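Local coordinates for protein PHO85 cyclin PHO80 (Saccharomyces cerevisiae, PDB 2PMI) that acts as the cyclin partner of the cyclin-dependent kinase PHO85 and keeps phosphate-starvation-responsive genes repressed when phosphate is plentiful, at residues L43-E51 with F112-H120. Sequence-based numbering, arbitrary orientation.
Sequences LVSLIAINE and FTLNSLTAH
Ser116 OG donates a hydrogen bond to Glu51 OE1 across 2.9 Å, fastening the last residue of a cyclin-fold helix, 32-51, to the loop that leads into helix 119-134. The proton arrives at the syn lone pair of OE1, on the side of the carboxylate's other oxygen. Glu51 suits the helix end because its long side chain, extended beyond CG, spans the gap to the loop, and its CG passes beside Asn115 CB. Glu51 OE1 also comes near Asn115 CB; the two side chains cross at about a right angle, with the acid and amide planes only 27° apart.

One residue earlier, Asn50 ND2 gives a weak, bent hydrogen bond to Leu114 O (3.1 Å, N-H...O angle 124°). Its short amide suits a place where a loop carbonyl runs close to the helix, and the methyl CG2 of Thr113 lies against the same nitrogen.

Beneath these polar links the contact turns apolar. Leu114, with CG swung opposite its backbone N (chi1 177°), sends its branched end to the helix: CG rests on Ile47 CG1 at 3.9 Å, while CD2 meets Leu46 CD1 at 3.5 Å and Leu43 CD1 from the preceding turn. The leucine crosses both Leu43 and Leu46 nearly perpendicularly. Gln106 of helix 92-108 also touches Leu114, and Ile102 of that helix touches Leu43.

Ile47 fits the centre through its two branches. CG2 faces Ser116, the middle of an inverse gamma turn, whereas CG1 passes beside the Asn115 carbonyl carbon and carries CD1 toward the start of helix 119-134. There the small Ala119 permits close approach, its CB lying 3.6 Å from Ile47 CD1.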
loop_
_atom_site.group_PDB
_atom_site.type_symbol
_atom_site.label_atom_id
_atom_site.label_comp_id
_atom_site.label_asym_id
_atom_site.label_seq_id
_atom_site.Cartn_x
_atom_site.Cartn_y
_atom_site.Cartn_z
ATOM N N LEU B 43 -22.939 -15.656 -1.095
ATOM C CA LEU B 43 -23.414 -14.874 0.033
ATOM C C LEU B 43 -24.793 -15.263 0.588
ATOM O O LEU B 43 -25.007 -15.202 1.799
ATOM C CB LEU B 43 -23.405 -13.394 -0.347
ATOM C CG LEU B 43 -22.934 -12.476 0.774
ATOM C CD1 LEU B 43 -21.485 -12.780 1.064
ATOM C CD2 LEU B 43 -23.118 -11.017 0.385
ATOM N N VAL B 44 -25.739 -15.637 -0.277
ATOM C CA VAL B 44 -27.059 -16.030 0.219
ATOM C C VAL B 44 -27.015 -17.486 0.614
ATOM O O VAL B 44 -27.886 -17.970 1.325
ATOM C CB VAL B 44 -28.179 -15.848 -0.823
ATOM C CG1 VAL B 44 -28.431 -14.394 -1.044
ATOM C CG2 VAL B 44 -27.810 -16.513 -2.107
ATOM N N SER B 45 -25.991 -18.181 0.140
ATOM C CA SER B 45 -25.819 -19.585 0.453
ATOM C C SER B 45 -25.376 -19.678 1.910
ATOM O O SER B 45 -25.891 -20.490 2.676
ATOM C CB SER B 45 -24.770 -20.203 -0.473
ATOM O OG SER B 45 -24.526 -21.559 -0.149
ATOM N N LEU B 46 -24.425 -18.835 2.291
ATOM C CA LEU B 46 -23.941 -18.827 3.658
ATOM C C LEU B 46 -25.067 -18.331 4.550
ATOM O O LEU B 46 -25.138 -18.674 5.727
ATOM C CB LEU B 46 -22.759 -17.877 3.807
ATOM C CG LEU B 46 -21.451 -18.195 3.099
ATOM C CD1 LEU B 46 -20.480 -17.078 3.409
ATOM C CD2 LEU B 46 -20.889 -19.517 3.570
ATOM N N ILE B 47 -25.945 -17.507 3.997
ATOM C CA ILE B 47 -27.034 -16.985 4.795
ATOM C C ILE B 47 -28.068 -18.061 5.048
ATOM O O ILE B 47 -28.623 -18.173 6.147
ATOM C CB ILE B 47 -27.647 -15.753 4.123
ATOM C CG1 ILE B 47 -26.695 -14.570 4.337
ATOM C CG2 ILE B 47 -29.030 -15.460 4.688
ATOM C CD1 ILE B 47 -27.033 -13.342 3.550
ATOM N N ALA B 48 -28.303 -18.870 4.026
ATOM C CA ALA B 48 -29.246 -19.966 4.130
ATOM C C ALA B 48 -28.756 -20.922 5.220
ATOM O O ALA B 48 -29.434 -21.151 6.221
ATOM C CB ALA B 48 -29.334 -20.687 2.799
ATOM N N ILE B 49 -27.557 -21.458 5.015
ATOM C CA ILE B 49 -26.950 -22.407 5.937
ATOM C C ILE B 49 -26.733 -21.882 7.352
ATOM O O ILE B 49 -26.912 -22.608 8.321
ATOM C CB ILE B 49 -25.598 -22.913 5.379
ATOM C CG1 ILE B 49 -25.815 -23.593 4.027
ATOM C CG2 ILE B 49 -24.969 -23.896 6.341
ATOM C CD1 ILE B 49 -24.571 -24.195 3.449
ATOM N N ASN B 50 -26.349 -20.623 7.480
ATOM C CA ASN B 50 -26.112 -20.057 8.803
ATOM C C ASN B 50 -27.415 -19.863 9.574
ATOM O O ASN B 50 -27.423 -19.787 10.803
ATOM C CB ASN B 50 -25.358 -18.725 8.673
ATOM C CG ASN B 50 -23.867 -18.860 8.967
ATOM O OD1 ASN B 50 -23.236 -19.883 8.662
ATOM N ND2 ASN B 50 -23.294 -17.814 9.552
ATOM N N GLU B 51 -28.520 -19.778 8.850
ATOM C CA GLU B 51 -29.803 -19.601 9.499
ATOM C C GLU B 51 -30.478 -20.941 9.620
ATOM O O GLU B 51 -31.445 -21.094 10.355
ATOM C CB GLU B 51 -30.664 -18.627 8.709
ATOM C CG GLU B 51 -30.333 -17.186 9.024
ATOM C CD GLU B 51 -31.037 -16.208 8.123
ATOM O OE1 GLU B 51 -30.906 -14.992 8.376
ATOM O OE2 GLU B 51 -31.710 -16.651 7.165
ATOM N N PHE B 112 -20.640 -11.385 15.509
ATOM C CA PHE B 112 -20.928 -11.233 14.092
ATOM C C PHE B 112 -21.155 -12.534 13.346
ATOM O O PHE B 112 -20.268 -13.374 13.270
ATOM C CB PHE B 112 -19.807 -10.509 13.358
ATOM C CG PHE B 112 -20.028 -10.465 11.874
ATOM C CD1 PHE B 112 -21.107 -9.750 11.343
ATOM C CD2 PHE B 112 -19.245 -11.233 11.013
ATOM C CE1 PHE B 112 -21.409 -9.814 9.982
ATOM C CE2 PHE B 112 -19.544 -11.300 9.642
ATOM C CZ PHE B 112 -20.627 -10.591 9.131
ATOM N N THR B 113 -22.327 -12.683 12.751
ATOM C CA THR B 113 -22.604 -13.890 11.995
ATOM C C THR B 113 -23.372 -13.548 10.734
ATOM O O THR B 113 -24.448 -12.962 10.793
ATOM C CB THR B 113 -23.407 -14.878 12.812
ATOM O OG1 THR B 113 -22.716 -15.140 14.047
ATOM C CG2 THR B 113 -23.591 -16.169 12.017
ATOM N N LEU B 114 -22.808 -13.910 9.588
ATOM C CA LEU B 114 -23.441 -13.599 8.321
ATOM C C LEU B 114 -24.779 -14.295 8.189
ATOM O O LEU B 114 -24.859 -15.521 8.113
ATOM C CB LEU B 114 -22.535 -14.003 7.152
ATOM C CG LEU B 114 -23.104 -13.788 5.742
ATOM C CD1 LEU B 114 -23.375 -12.316 5.524
ATOM C CD2 LEU B 114 -22.132 -14.310 4.701
ATOM N N ASN B 115 -25.837 -13.504 8.185
ATOM C CA ASN B 115 -27.165 -14.047 8.017
ATOM C C ASN B 115 -27.973 -12.939 7.363
ATOM O O ASN B 115 -27.578 -11.764 7.403
ATOM C CB ASN B 115 -27.772 -14.463 9.366
ATOM C CG ASN B 115 -27.974 -13.294 10.317
ATOM O OD1 ASN B 115 -28.716 -12.361 10.035
ATOM N ND2 ASN B 115 -27.316 -13.350 11.459
ATOM N N SER B 116 -29.092 -13.312 6.754
ATOM C CA SER B 116 -29.923 -12.337 6.079
ATOM C C SER B 116 -30.507 -11.314 7.030
ATOM O O SER B 116 -31.718 -11.131 7.081
ATOM C CB SER B 116 -31.053 -13.030 5.328
ATOM O OG SER B 116 -32.043 -13.471 6.217
ATOM N N LEU B 117 -29.652 -10.644 7.787
ATOM C CA LEU B 117 -30.114 -9.621 8.708
ATOM C C LEU B 117 -28.931 -8.714 8.968
ATOM O O LEU B 117 -29.076 -7.649 9.573
ATOM C CB LEU B 117 -30.589 -10.249 10.011
ATOM C CG LEU B 117 -31.615 -9.455 10.817
ATOM C CD1 LEU B 117 -32.831 -9.158 9.946
ATOM C CD2 LEU B 117 -32.030 -10.253 12.043
ATOM N N THR B 118 -27.762 -9.147 8.487
ATOM C CA THR B 118 -26.511 -8.406 8.631
ATOM C C THR B 118 -25.819 -8.144 7.302
ATOM O O THR B 118 -25.092 -7.157 7.146
ATOM C CB THR B 118 -25.496 -9.177 9.483
ATOM O OG1 THR B 118 -25.488 -10.563 9.093
ATOM C CG2 THR B 118 -25.803 -8.999 10.950
ATOM N N ALA B 119 -26.040 -9.053 6.356
ATOM C CA ALA B 119 -25.419 -8.998 5.037
ATOM C C ALA B 119 -25.239 -7.606 4.418
ATOM O O ALA B 119 -24.108 -7.162 4.220
ATOM C CB ALA B 119 -26.171 -9.916 4.086
ATOM N N HIS B 120 -26.340 -6.923 4.119
ATOM C CA HIS B 120 -26.271 -5.603 3.509
ATOM C C HIS B 120 -25.356 -4.658 4.240
ATOM O O HIS B 120 -24.324 -4.243 3.706
ATOM C CB HIS B 120 -27.658 -4.973 3.410
ATOM C CG HIS B 120 -28.597 -5.738 2.533
ATOM N ND1 HIS B 120 -28.193 -6.343 1.363
ATOM C CD2 HIS B 120 -29.922 -5.977 2.641
ATOM C CE1 HIS B 120 -29.231 -6.920 0.787
ATOM N NE2 HIS B 120 -30.293 -6.711 1.541
#